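Local atomic coordinates of MsStt7d protein (Micromonas, PDB entry 4IX3), a protein that probably phosphorylates other proteins with ATP as a state-transition kinase homolog, its canonical kinase catalytic domain being the part present here. Residues C87-A92 against E105-M110; L198-N203 against P231-A236. One frame throughout, in Å; residues are numbered along the deposited sequence.

Interaction 1 of 2, residues C87-A92 against E105-M110; sequences CIELGA and EGLWLM
Strands 84-90 and 106-112 run antiparallel at one end of the curled N-lobe sheet of a protein kinase, and Ile-88 and Trp-108 are paired across them. Ile-88 N gives its hydrogen to Trp-108 O at 2.9 Å, and Trp-108 N returns the bond to Ile-88 O. One pair further on, Leu-90 and Gly-106 bond reciprocally in the same way, with Gly-106 N 2.7 Å from Leu-90 O. Gly-106 has a positive phi (120°), readily adopted by glycine at the point where the strand begins; at its backbone angles a CB would be pressed against the carbonyl O of Glu-105.

The kinase fold gives the two sheet faces different neighbours. On one, Cys-87 CB meets Leu-109 CD2 at 4.0 Å and Leu-107 CD1 at 4.0 Å; the small cysteine fits between the two leucine branches, and the three pack on Leu-63 and Met-67 of helix 59-76, the αC helix. Glu-89 lays its CB beside Leu-107 CD1 while its extended chain carries the carboxylate to a salt bridge with Arg-11. On the other face, Ile-88 CD1 touches both Met-110 CB (4.0 Å) and Trp-108 CB. With CG beside its own backbone N (chi1 -67°), the Trp-108 indole brings its edge to Ile-88 O, which lies in the ring plane, and NE1 bonds Thr-104 O. Leu-90 CD1 approaches the indole obliquely, at 4.3 Å from Trp-108 CD1. Beyond the strand ends, Glu-105 bends at chi2 (-84°), its CB resting 3.4 Å from Gly-91 O, and a water donates to both Glu-105 OE2 and Leu-90 O.

Interaction 2 of 2, residues L198-N203 against P231-A236; sequences LPETLN and PTKDNA
Glu-200 and Thr-201 lie alongside Lys-233 and Pro-231 without forming a sheet: the CA atoms of Glu-200 and Lys-233 are 6.9 Å apart, and those of Thr-201 and Pro-231 7.5 Å. Both segments belong to the long connection between strand 193-194 and helix 236-243, a region that, from its place after the magnesium ligand Asp-188, probably corresponds to the activation segment of the kinase fold. A cis peptide bond precedes Pro-199, a geometry proline tolerates well, while residues 233-235 already have helical backbone angles and lead into the helix that starts at Ala-236. There Ala-236 N makes a weak bond to Thr-232 O.

The CB of Thr-201 is directed toward the other segment, and the two branches do different work. The methyl CG2 is 4.5 Å from Ala-236 CB, a loose apolar touch that suits the small alanine at the buried start of the helix. The hydroxyl OG1 hydrogen-bonds a water at 2.9 Å, and that water donates to Pro-231 O at 2.7 Å, so it links the threonine hydroxyl to the Pro-231 carbonyl. Pro-231 also offers its ring, with CB at 4.3 Å from Thr-201 OG1, and packs on Tyr-204.

Glu-200 and Lys-233 are both exposed, and the long lysine chain lets its ammonium cross from the other segment to the glutamate. Glu-200 is extended beyond CG; the Lys-233 chain passes Pro-199 O before bending at its last torsion (chi4 64°), which swings the ammonium across the glutamate chain. The hydrogen bond within this salt bridge is weak, Lys-233 NZ lying 3.4 Å from Glu-200 OE2 but only 3.2 Å from Glu-200 CG.

In the fold
Both regions touch helix 59-76. In interaction 1 the face carrying Cys-87, Leu-107 and Leu-109 covers it; beside interaction 2, Leu-202 rests on Cys-65, Asp-68 and Val-69. The contacts do not touch: their centres are 28 Å apart and their nearest atoms about 12 Å. Interaction 1 is closer to the nucleotide pocket, the side chain of Leu-109 being about 5 Å from that of Lys-50, and its second strand continues to Ala-112; both are seen to bind ADP in this protein, though none is bound in this chain. The Glu-105 side chain is about 4 Å from a bound magnesium ion. Interaction 2 lies on the surface, farther along the chain than the magnesium ligands Asp-168 and Asp-188.

Interaction 1 of 2, residues C87-A92 against E105-M110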
loop_
_atom_site.group_PDB
_atom_site.type_symbol
_atom_site.label_atom_id
_atom_site.label_comp_id
_atom_site.label_asym_id
_atom_site.label_seq_id
_atom_site.Cartn_x
_atom_site.Cartn_y
_atom_site.Cartn_z
ATOM N N CYS B 87 17.552 -13.075 -4.380
ATOM C CA CYS B 87 17.543 -11.637 -4.206
ATOM C C CYS B 87 18.618 -10.978 -5.047
ATOM O O CYS B 87 19.540 -11.657 -5.496
ATOM C CB CYS B 87 17.695 -11.266 -2.731
ATOM S SG CYS B 87 19.355 -11.524 -2.084
ATOM N N ILE B 88 18.523 -9.656 -5.195
ATOM C CA ILE B 88 19.596 -8.843 -5.796
ATOM C C ILE B 88 19.567 -7.511 -5.089
ATOM O O ILE B 88 18.554 -6.818 -5.170
ATOM C CB ILE B 88 19.386 -8.600 -7.331
ATOM C CG1 ILE B 88 18.840 -9.845 -8.023
ATOM C CG2 ILE B 88 20.722 -8.103 -7.936
ATOM C CD1 ILE B 88 17.321 -9.882 -8.170
ATOM N N GLU B 89 20.632 -7.111 -4.419
ATOM C CA GLU B 89 20.689 -5.799 -3.780
ATOM C C GLU B 89 21.635 -4.880 -4.532
ATOM O O GLU B 89 22.737 -5.244 -4.751
ATOM C CB GLU B 89 21.079 -5.951 -2.329
ATOM C CG GLU B 89 20.874 -4.664 -1.528
ATOM C CD GLU B 89 21.084 -4.853 -0.046
ATOM O OE1 GLU B 89 21.850 -5.724 0.372
ATOM O OE2 GLU B 89 20.454 -4.130 0.707
ATOM N N LEU B 90 21.161 -3.707 -4.937
ATOM C CA LEU B 90 21.985 -2.778 -5.700
ATOM C C LEU B 90 22.309 -1.538 -4.879
ATOM O O LEU B 90 21.444 -1.006 -4.183
ATOM C CB LEU B 90 21.282 -2.380 -7.000
ATOM C CG LEU B 90 21.548 -3.272 -8.215
ATOM C CD1 LEU B 90 20.287 -4.023 -8.616
ATOM C CD2 LEU B 90 22.079 -2.449 -9.378
ATOM N N GLY B 91 23.553 -1.080 -4.959
ATOM C CA GLY B 91 23.964 0.106 -4.195
ATOM C C GLY B 91 23.595 1.368 -4.944
ATOM O O GLY B 91 22.856 1.368 -5.933
ATOM N N ALA B 92 24.112 2.478 -4.426
ATOM C CA ALA B 92 23.754 3.810 -4.968
ATOM C C ALA B 92 24.399 4.068 -6.352
ATOM O O ALA B 92 23.701 4.328 -7.345
ATOM C CB ALA B 92 24.135 4.911 -3.974
ATOM N N GLU B 105 18.662 1.302 -6.830
ATOM C CA GLU B 105 19.277 1.081 -5.508
ATOM C C GLU B 105 18.294 0.411 -4.535
ATOM O O GLU B 105 17.145 0.869 -4.377
ATOM C CB GLU B 105 19.745 2.473 -4.996
ATOM C CG GLU B 105 20.410 2.431 -3.627
ATOM C CD GLU B 105 19.469 2.463 -2.412
ATOM O OE1 GLU B 105 18.493 3.271 -2.477
ATOM O OE2 GLU B 105 19.707 1.745 -1.400
ATOM N N GLY B 106 18.767 -0.593 -3.800
ATOM C CA GLY B 106 18.019 -1.275 -2.745
ATOM C C GLY B 106 17.846 -2.767 -3.040
ATOM O O GLY B 106 18.350 -3.298 -4.007
ATOM N N LEU B 107 17.087 -3.407 -2.195
ATOM C CA LEU B 107 16.892 -4.860 -2.227
ATOM C C LEU B 107 15.767 -5.203 -3.205
ATOM O O LEU B 107 14.668 -4.619 -3.155
ATOM C CB LEU B 107 16.546 -5.350 -0.815
ATOM C CG LEU B 107 16.299 -6.865 -0.726
ATOM C CD1 LEU B 107 17.593 -7.623 -0.992
ATOM C CD2 LEU B 107 15.788 -7.178 0.702
ATOM N N TRP B 108 16.015 -6.203 -4.028
ATOM C CA TRP B 108 15.042 -6.800 -4.940
ATOM C C TRP B 108 14.866 -8.273 -4.675
ATOM O O TRP B 108 15.848 -8.976 -4.351
ATOM C CB TRP B 108 15.470 -6.659 -6.394
ATOM C CG TRP B 108 15.471 -5.235 -6.857
ATOM C CD1 TRP B 108 16.453 -4.258 -6.695
ATOM C CD2 TRP B 108 14.390 -4.623 -7.576
ATOM N NE1 TRP B 108 16.036 -3.094 -7.307
ATOM C CE2 TRP B 108 14.792 -3.264 -7.874
ATOM C CE3 TRP B 108 13.168 -5.094 -8.067
ATOM C CZ2 TRP B 108 13.950 -2.397 -8.530
ATOM C CZ3 TRP B 108 12.336 -4.227 -8.752
ATOM C CH2 TRP B 108 12.707 -2.895 -8.975
ATOM N N LEU B 109 13.641 -8.799 -4.838
ATOM C CA LEU B 109 13.382 -10.253 -4.900
ATOM C C LEU B 109 13.000 -10.605 -6.318
ATOM O O LEU B 109 12.391 -9.812 -7.052
ATOM C CB LEU B 109 12.242 -10.592 -3.938
ATOM C CG LEU B 109 12.447 -10.131 -2.508
ATOM C CD1 LEU B 109 11.301 -10.650 -1.636
ATOM C CD2 LEU B 109 13.804 -10.599 -1.957
ATOM N N MET B 110 13.266 -11.863 -6.711
ATOM C CA MET B 110 12.964 -12.327 -8.054
ATOM C C MET B 110 12.325 -13.720 -8.016
ATOM O O MET B 110 12.749 -14.580 -7.235
ATOM C CB MET B 110 14.248 -12.356 -8.898
ATOM C CG MET B 110 14.003 -12.612 -10.385
ATOM S SD MET B 110 15.462 -12.316 -11.409
ATOM C CE MET B 110 16.404 -13.805 -11.069
HETATM O O HOH W 1 21.522 -0.282 -1.218
#

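Interaction 2 of 2, residues L198-N203 against P231-A236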
loop_
_atom_site.group_PDB
_atom_site.type_symbol
_atom_site.label_atom_id
_atom_site.label_comp_id
_atom_site.label_asym_id
_atom_site.label_seq_id
_atom_site.Cartn_x
_atom_site.Cartn_y
_atom_site.Cartn_z
ATOM N N LEU B 198 11.326 -22.017 13.521
ATOM C CA LEU B 198 12.109 -22.861 12.628
ATOM C C LEU B 198 13.137 -22.010 11.891
ATOM O O LEU B 198 13.107 -21.955 10.659
ATOM C CB LEU B 198 11.177 -23.546 11.627
ATOM C CG LEU B 198 10.028 -24.369 12.211
ATOM C CD1 LEU B 198 9.102 -24.880 11.117
ATOM C CD2 LEU B 198 10.569 -25.535 13.033
ATOM N N PRO B 199 14.027 -21.309 12.623
ATOM C CA PRO B 199 14.294 -21.283 14.065
ATOM C C PRO B 199 13.550 -20.195 14.852
ATOM O O PRO B 199 13.479 -20.261 16.083
ATOM C CB PRO B 199 15.790 -20.988 14.109
ATOM C CG PRO B 199 15.967 -20.031 12.974
ATOM C CD PRO B 199 15.064 -20.560 11.886
ATOM N N GLU B 200 12.947 -19.238 14.153
ATOM C CA GLU B 200 12.210 -18.157 14.815
ATOM C C GLU B 200 10.953 -17.881 14.033
ATOM O O GLU B 200 10.940 -17.967 12.793
ATOM C CB GLU B 200 13.039 -16.874 14.877
ATOM C CG GLU B 200 14.349 -17.043 15.641
ATOM C CD GLU B 200 14.974 -15.720 16.012
ATOM O OE1 GLU B 200 14.470 -14.671 15.550
ATOM O OE2 GLU B 200 15.971 -15.740 16.768
ATOM N N THR B 201 9.893 -17.525 14.752
ATOM C CA THR B 201 8.676 -17.088 14.050
ATOM C C THR B 201 8.932 -15.781 13.287
ATOM O O THR B 201 9.813 -14.980 13.664
ATOM C CB THR B 201 7.452 -16.923 14.984
ATOM O OG1 THR B 201 7.678 -15.803 15.846
ATOM C CG2 THR B 201 7.204 -18.197 15.814
ATOM N N LEU B 202 8.183 -15.555 12.210
ATOM C CA LEU B 202 8.360 -14.388 11.327
ATOM C C LEU B 202 6.989 -13.788 11.050
ATOM O O LEU B 202 6.050 -14.529 10.768
ATOM C CB LEU B 202 9.036 -14.763 9.996
ATOM C CG LEU B 202 10.391 -15.471 10.097
ATOM C CD1 LEU B 202 10.738 -15.992 8.714
ATOM C CD2 LEU B 202 11.495 -14.582 10.643
ATOM N N ASN B 203 6.843 -12.477 11.217
ATOM C CA ASN B 203 5.619 -11.768 10.858
ATOM C C ASN B 203 4.354 -12.315 11.564
ATOM O O ASN B 203 3.254 -12.380 10.976
ATOM C CB ASN B 203 5.489 -11.729 9.330
ATOM C CG ASN B 203 4.574 -10.623 8.833
ATOM O OD1 ASN B 203 4.534 -9.545 9.409
ATOM N ND2 ASN B 203 3.854 -10.878 7.741
ATOM N N PRO B 231 4.042 -14.645 20.501
ATOM C CA PRO B 231 4.627 -15.945 20.201
ATOM C C PRO B 231 6.115 -15.986 20.517
ATOM O O PRO B 231 6.865 -15.057 20.194
ATOM C CB PRO B 231 4.427 -16.103 18.693
ATOM C CG PRO B 231 4.174 -14.728 18.174
ATOM C CD PRO B 231 3.575 -13.933 19.300
ATOM N N THR B 232 6.506 -17.036 21.222
ATOM C CA THR B 232 7.902 -17.300 21.517
ATOM C C THR B 232 8.174 -18.751 21.146
ATOM O O THR B 232 7.242 -19.505 20.814
ATOM C CB THR B 232 8.181 -17.124 23.023
ATOM O OG1 THR B 232 7.440 -18.105 23.765
ATOM C CG2 THR B 232 7.766 -15.727 23.482
ATOM N N LYS B 233 9.446 -19.135 21.221
ATOM C CA LYS B 233 9.882 -20.490 20.904
ATOM C C LYS B 233 9.206 -21.531 21.789
ATOM O O LYS B 233 8.917 -22.635 21.337
ATOM C CB LYS B 233 11.399 -20.614 21.051
ATOM C CG LYS B 233 12.227 -19.888 20.002
ATOM C CD LYS B 233 13.602 -19.488 20.531
ATOM C CE LYS B 233 14.544 -18.999 19.437
ATOM N NZ LYS B 233 14.102 -17.744 18.765
ATOM N N ASP B 234 9.015 -21.213 23.068
ATOM C CA ASP B 234 8.365 -22.184 23.942
ATOM C C ASP B 234 6.870 -22.336 23.746
ATOM O O ASP B 234 6.367 -23.440 23.913
ATOM C CB ASP B 234 8.688 -21.956 25.413
ATOM C CG ASP B 234 10.169 -21.916 25.656
ATOM O OD1 ASP B 234 10.884 -22.754 25.065
ATOM O OD2 ASP B 234 10.614 -21.002 26.377
ATOM N N ASN B 235 6.158 -21.261 23.420
ATOM C CA ASN B 235 4.709 -21.383 23.314
ATOM C C ASN B 235 4.156 -21.591 21.897
ATOM O O ASN B 235 2.956 -21.845 21.716
ATOM C CB ASN B 235 3.970 -20.251 24.038
ATOM C CG ASN B 235 4.021 -18.915 23.303
ATOM O OD1 ASN B 235 3.563 -17.904 23.824
ATOM N ND2 ASN B 235 4.530 -18.907 22.088
ATOM N N ALA B 236 4.994 -21.468 20.871
ATOM C CA ALA B 236 4.483 -21.458 19.489
ATOM C C ALA B 236 3.563 -22.642 19.198
ATOM O O ALA B 236 2.507 -22.463 18.578
ATOM C CB ALA B 236 5.617 -21.432 18.473
HETATM O O HOH W 2 8.825 -15.764 18.508
#